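Local coordinates for metallo-beta-lactamase superfamily protein (Thermus thermophilus, PDB 2ZWR), which binds a pair of zinc ions in a metallo-beta-lactamase fold and is probably a hydrolase, at residues A[52-56]-A[57-61]; A[37-40]-A[41-45]; A[173-176]-A[177-180]. All coordinates share one frame; numbering follows the deposited sequence.

Contact 1. Residues A[52-56]-A[57-61]. With ZN (zinc ion), chain D; ZN (zinc ion), chain C.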
# COMPACT_ATOMS: atom_id res chain seq x y z
N LEU A 52 1.34 5.21 2.17
CA LEU A 52 1.58 3.82 2.61
C LEU A 52 0.33 3.13 3.13
O LEU A 52 -0.28 3.58 4.10
CB LEU A 52 2.71 3.75 3.65
CG LEU A 52 4.08 4.33 3.27
CD1 LEU A 52 5.02 4.30 4.48
CD2 LEU A 52 4.72 3.60 2.07
N THR A 53 -0.05 2.02 2.48
CA THR A 53 -1.14 1.16 2.95
C THR A 53 -0.78 0.59 4.29
O THR A 53 -1.62 0.51 5.18
CB THR A 53 -1.49 -0.01 1.98
OG1 THR A 53 -0.37 -0.92 1.89
CG2 THR A 53 -1.90 0.50 0.58
N HIS A 54 0.49 0.20 4.44
CA HIS A 54 1.03 -0.25 5.73
C HIS A 54 2.56 -0.25 5.69
O HIS A 54 3.15 0.08 4.66
CB HIS A 54 0.43 -1.60 6.14
CG HIS A 54 0.85 -2.76 5.27
ND1 HIS A 54 0.55 -2.82 3.93
CD2 HIS A 54 1.50 -3.90 5.57
CE1 HIS A 54 1.02 -3.95 3.43
NE2 HIS A 54 1.60 -4.63 4.40
N ALA A 55 3.19 -0.63 6.81
CA ALA A 55 4.65 -0.49 6.97
C ALA A 55 5.43 -1.79 7.18
O ALA A 55 6.50 -1.77 7.77
CB ALA A 55 4.97 0.49 8.09
N HIS A 56 4.91 -2.92 6.68
CA HIS A 56 5.79 -4.07 6.49
C HIS A 56 6.95 -3.67 5.57
O HIS A 56 6.77 -2.87 4.63
CB HIS A 56 5.05 -5.26 5.93
CG HIS A 56 4.14 -5.91 6.91
ND1 HIS A 56 3.00 -6.59 6.53
CD2 HIS A 56 4.17 -5.96 8.27
CE1 HIS A 56 2.39 -7.05 7.61
NE2 HIS A 56 3.08 -6.67 8.67
N PHE A 57 8.12 -4.23 5.85
CA PHE A 57 9.35 -3.86 5.15
C PHE A 57 9.30 -3.97 3.63
O PHE A 57 9.99 -3.21 2.93
CB PHE A 57 10.57 -4.61 5.73
CG PHE A 57 10.64 -6.09 5.36
CD1 PHE A 57 10.29 -7.06 6.29
CD2 PHE A 57 11.14 -6.50 4.12
CE1 PHE A 57 10.37 -8.43 5.98
CE2 PHE A 57 11.23 -7.87 3.80
CZ PHE A 57 10.85 -8.84 4.73
N ASP A 58 8.49 -4.90 3.10
CA ASP A 58 8.37 -5.06 1.65
C ASP A 58 7.58 -3.92 0.98
O ASP A 58 7.51 -3.85 -0.24
CB ASP A 58 7.80 -6.44 1.27
CG ASP A 58 6.44 -6.73 1.90
OD1 ASP A 58 6.28 -6.53 3.12
OD2 ASP A 58 5.53 -7.16 1.18
N HIS A 59 7.02 -3.03 1.79
CA HIS A 59 6.26 -1.89 1.28
C HIS A 59 6.98 -0.56 1.45
O HIS A 59 6.54 0.46 0.91
CB HIS A 59 4.85 -1.87 1.90
CG HIS A 59 3.99 -3.02 1.47
ND1 HIS A 59 2.98 -2.90 0.53
CD2 HIS A 59 4.04 -4.33 1.80
CE1 HIS A 59 2.44 -4.08 0.32
NE2 HIS A 59 3.07 -4.97 1.06
N VAL A 60 8.10 -0.56 2.17
CA VAL A 60 8.78 0.70 2.57
C VAL A 60 10.30 0.74 2.27
O VAL A 60 10.97 1.72 2.60
CB VAL A 60 8.54 1.04 4.08
CG1 VAL A 60 7.03 1.17 4.39
CG2 VAL A 60 9.20 -0.00 5.00
N GLY A 61 10.82 -0.30 1.63
CA GLY A 61 12.26 -0.40 1.36
C GLY A 61 12.89 0.63 0.43
O GLY A 61 14.12 0.77 0.40
ZN ZN D . 2.17 -6.73 4.55
ZN ZN C . 3.23 -7.04 1.44
O HOH W 1 3.68 -7.35 3.27
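H54, H56, D58 and H59 form the HxHxDH metal motif of the metallo-beta-lactamase fold, one loop gripping two zinc ions. H54 NE2 and H56 ND1 each bind the chain D zinc at 2.2 Å. D58 OD2 and H59 NE2 take the chain C zinc, the latter at 2.1 Å. A water bridges both ions and donates to D58 OD1 at 2.7 Å, so the two carboxylate oxygens divide the work. H125 completes the first site, H184 the second, and D144 is shared. H54 CG sits between its backbone N and carbonyl carbon (chi1 67°), which swings the imidazole toward H59; H54 CE1 lies 3.3 Å above the centre of the H59 ring, the planes inclined by 49°. Further out, H54 ND1 donates almost in its ring plane to T53 OG1 at 2.9 Å, and T53 OG1 and H59 ND1 both hydrogen-bond to D28. H59 N bonding to H56 O (2.9 Å, 158°) folds the loop back, while V60 CG1 packs against L52 CD1 at 3.7 Å. With ND1 of both rings pinned, each NE2 is fixed toward its metal; the bridging water, which the zinc ions probably polarise and D58 orients, is probably the nucleophile, as in related hydrolases.

Contact 2. Residues A[37-40]-A[41-45]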
# COMPACT_ATOMS: atom_id res chain seq x y z
N LEU A 37 12.50 5.31 -9.96
CA LEU A 37 13.06 6.46 -10.65
C LEU A 37 12.91 6.34 -12.19
O LEU A 37 12.57 7.32 -12.85
CB LEU A 37 14.52 6.68 -10.24
CG LEU A 37 14.72 7.18 -8.80
CD1 LEU A 37 16.16 6.96 -8.32
CD2 LEU A 37 14.29 8.63 -8.65
N ALA A 38 13.15 5.15 -12.72
CA ALA A 38 12.96 4.87 -14.16
C ALA A 38 11.50 4.95 -14.61
O ALA A 38 11.22 5.36 -15.74
CB ALA A 38 13.56 3.53 -14.54
N LEU A 39 10.59 4.54 -13.73
CA LEU A 39 9.15 4.69 -13.98
C LEU A 39 8.72 6.16 -14.08
O LEU A 39 7.90 6.50 -14.94
CB LEU A 39 8.32 3.96 -12.91
CG LEU A 39 6.81 3.83 -13.17
CD1 LEU A 39 6.51 3.18 -14.52
CD2 LEU A 39 6.09 3.08 -12.04
N PHE A 40 9.26 7.01 -13.21
CA PHE A 40 9.02 8.45 -13.28
C PHE A 40 9.39 8.97 -14.67
O PHE A 40 8.68 9.80 -15.22
CB PHE A 40 9.79 9.24 -12.21
CG PHE A 40 9.55 8.78 -10.78
CD1 PHE A 40 8.49 7.94 -10.45
CD2 PHE A 40 10.41 9.20 -9.77
CE1 PHE A 40 8.29 7.51 -9.15
CE2 PHE A 40 10.22 8.78 -8.46
CZ PHE A 40 9.16 7.93 -8.14
N GLN A 41 10.49 8.46 -15.22
CA GLN A 41 11.00 8.92 -16.52
C GLN A 41 10.12 8.52 -17.70
O GLN A 41 9.82 9.35 -18.55
CB GLN A 41 12.43 8.45 -16.76
CG GLN A 41 13.44 8.93 -15.71
CD GLN A 41 13.53 10.45 -15.64
OE1 GLN A 41 13.46 11.13 -16.66
NE2 GLN A 41 13.67 10.99 -14.42
N THR A 42 9.70 7.26 -17.72
CA THR A 42 8.92 6.71 -18.83
C THR A 42 7.46 7.19 -18.82
O THR A 42 6.80 7.19 -19.86
CB THR A 42 9.00 5.14 -18.91
OG1 THR A 42 8.48 4.56 -17.71
CG2 THR A 42 10.44 4.68 -19.06
N THR A 43 6.98 7.61 -17.65
CA THR A 43 5.62 8.13 -17.52
C THR A 43 5.56 9.66 -17.55
O THR A 43 4.52 10.23 -17.85
CB THR A 43 4.93 7.64 -16.21
OG1 THR A 43 5.72 8.04 -15.08
CG2 THR A 43 4.77 6.11 -16.20
N GLY A 44 6.68 10.31 -17.23
CA GLY A 44 6.73 11.77 -17.10
C GLY A 44 6.04 12.29 -15.85
O GLY A 44 5.67 13.46 -15.78
N LEU A 45 5.85 11.41 -14.86
CA LEU A 45 5.14 11.76 -13.62
C LEU A 45 6.10 11.81 -12.42
O LEU A 45 6.83 10.86 -12.18
CB LEU A 45 4.02 10.76 -13.34
CG LEU A 45 2.84 10.66 -14.31
CD1 LEU A 45 1.96 9.47 -13.94
CD2 LEU A 45 2.01 11.96 -14.32
O HOH W 2 13.92 9.53 -12.14
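T42 N to A38 O (3.1 Å) and T43 N to L39 O (3.1 Å) make the last firm helical bonds of helix 33-43, before G44, at a phi of 73°, turns the chain out of the helix. Beyond them the backbone bonds weaken: G44 N and L45 N both reach back to F40 O. The T43 side chain strengthens this end. Its hydroxyl lies between the backbone N and the carbonyl carbon (chi1 58°), a position from which OG1 donates to L39 O at 2.7 Å. The amide and the hydroxyl of T43 approach this oxygen from opposite faces of the carbonyl plane. T43 CG2 also meets L39 CD1 at 3.8 Å, giving the pair an apolar side that rests on L17 of strand 13-20. F40 is buried against L17, L26 and L70; its CB is 3.4 Å from L45 O, and its CA makes a C-H...O contact with the same oxygen. On the exposed flank the Q41 chain bends at chi2 (-60°) back along the helix, and a water joins its NE2 to L37 O, 2.7 Å from each. Thus the T43 hydroxyl is a second donor to L39 O, the water supplements the weak Q41 N bond at L37 O, and F40 O has two weak amide bonds from G44 and L45, as the chain leaves the helix of a beta-alpha-beta unit.

Contact 3. Residues A[173-176]-A[177-180]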
# COMPACT_ATOMS: atom_id res chain seq x y z
N SER A 173 -18.17 -4.61 1.11
CA SER A 173 -19.43 -3.87 1.08
C SER A 173 -19.38 -2.68 0.11
O SER A 173 -20.41 -2.05 -0.18
CB SER A 173 -19.83 -3.42 2.49
OG SER A 173 -19.21 -2.19 2.85
N LEU A 174 -18.18 -2.36 -0.39
CA LEU A 174 -18.02 -1.39 -1.47
C LEU A 174 -18.55 -1.98 -2.79
O LEU A 174 -18.68 -3.21 -2.92
CB LEU A 174 -16.55 -0.96 -1.62
CG LEU A 174 -15.84 -0.37 -0.39
CD1 LEU A 174 -14.37 -0.11 -0.71
CD2 LEU A 174 -16.53 0.89 0.11
N PRO A 175 -18.86 -1.12 -3.78
CA PRO A 175 -19.42 -1.60 -5.05
C PRO A 175 -18.65 -2.78 -5.65
O PRO A 175 -17.42 -2.78 -5.64
CB PRO A 175 -19.33 -0.36 -5.95
CG PRO A 175 -19.50 0.76 -5.02
CD PRO A 175 -18.72 0.35 -3.78
N PRO A 176 -19.37 -3.80 -6.15
CA PRO A 176 -18.72 -4.99 -6.74
C PRO A 176 -17.82 -4.70 -7.94
O PRO A 176 -16.85 -5.43 -8.17
CB PRO A 176 -19.91 -5.87 -7.17
CG PRO A 176 -21.06 -4.90 -7.31
CD PRO A 176 -20.84 -3.93 -6.17
N GLU A 177 -18.11 -3.63 -8.68
CA GLU A 177 -17.29 -3.22 -9.84
C GLU A 177 -15.95 -2.60 -9.45
O GLU A 177 -15.11 -2.38 -10.32
CB GLU A 177 -18.05 -2.25 -10.76
CG GLU A 177 -18.38 -0.90 -10.13
CD GLU A 177 -19.75 -0.87 -9.46
OE1 GLU A 177 -20.23 -1.93 -9.00
OE2 GLU A 177 -20.36 0.21 -9.37
N THR A 178 -15.77 -2.30 -8.17
CA THR A 178 -14.53 -1.70 -7.67
C THR A 178 -13.31 -2.53 -8.05
O THR A 178 -13.22 -3.71 -7.70
CB THR A 178 -14.60 -1.50 -6.13
OG1 THR A 178 -15.75 -0.72 -5.81
CG2 THR A 178 -13.35 -0.83 -5.59
N ARG A 179 -12.40 -1.90 -8.78
CA ARG A 179 -11.13 -2.51 -9.17
C ARG A 179 -10.17 -2.53 -7.99
O ARG A 179 -10.00 -1.52 -7.31
CB ARG A 179 -10.50 -1.72 -10.33
CG ARG A 179 -11.23 -1.84 -11.66
CD ARG A 179 -10.81 -0.73 -12.64
NE ARG A 179 -11.72 0.42 -12.63
N VAL A 180 -9.54 -3.67 -7.75
CA VAL A 180 -8.62 -3.83 -6.62
C VAL A 180 -7.18 -3.85 -7.13
O VAL A 180 -6.82 -4.63 -8.02
CB VAL A 180 -8.93 -5.13 -5.83
CG1 VAL A 180 -7.88 -5.39 -4.74
CG2 VAL A 180 -10.35 -5.08 -5.23
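T178 has OG1 beside its backbone N and anti to the carbonyl carbon (chi1 -56°), which sets hydroxyl and amide side by side, both facing P175 O. The amide T178 N donates to P175 O at 3.1 Å, closing a type I beta turn with P176 and E177 at its corners. The hydroxyl gives a second, shorter bond, T178 OG1 to P175 O at 2.7 Å. The two donors come from the same face of the carbonyl plane, the amide standing well above it (54°) and the hydroxyl tilted by 25°. OG1 also lies against the P175 ring, 3.6 Å from CB. On the outside of the turn E177 doubles back: CG occupies the site between N and the carbonyl carbon, and a bend at chi2 folds the carboxylate over the two prolines. E177 OE1 lies 3.5 Å from P175 CB and equally far from P176 CG, alongside the CD-CG edge of that ring; these are van der Waals contacts. Proline rings restrict the first half of the turn, and the doubly held carbonyl joins it to the second. The turn links helix 161-171 to strand 179-182. L174, P175 and T178 lean on Y133 of strand 130-134, T178 also touches V140 of strand 139-143, and L190, at the start of helix 190-196, packs against L174 and T178.

The three contacts follow one another along the chain in the order 2, 1, 3 and nowhere touch. Contact 2 ends the helix that precedes strand 50-51, and that strand runs straight into the metal loop of contact 1; their centres are about 21 Å apart and their nearest atoms about 11 Å. Contact 3 lies at the start of strand 179-182, the T178 side chain about 12 Å from a bound zinc ion; its centre is about 24 Å from contact 1 (nearest atoms about 10 Å) and about 29 Å from contact 2. After that strand H184 supplies a ligand to the chain C zinc. Contacts 2 and 3 are a helix end and a beta turn, each coming before a strand of a different sheet, whose following loops meet at the dinuclear site.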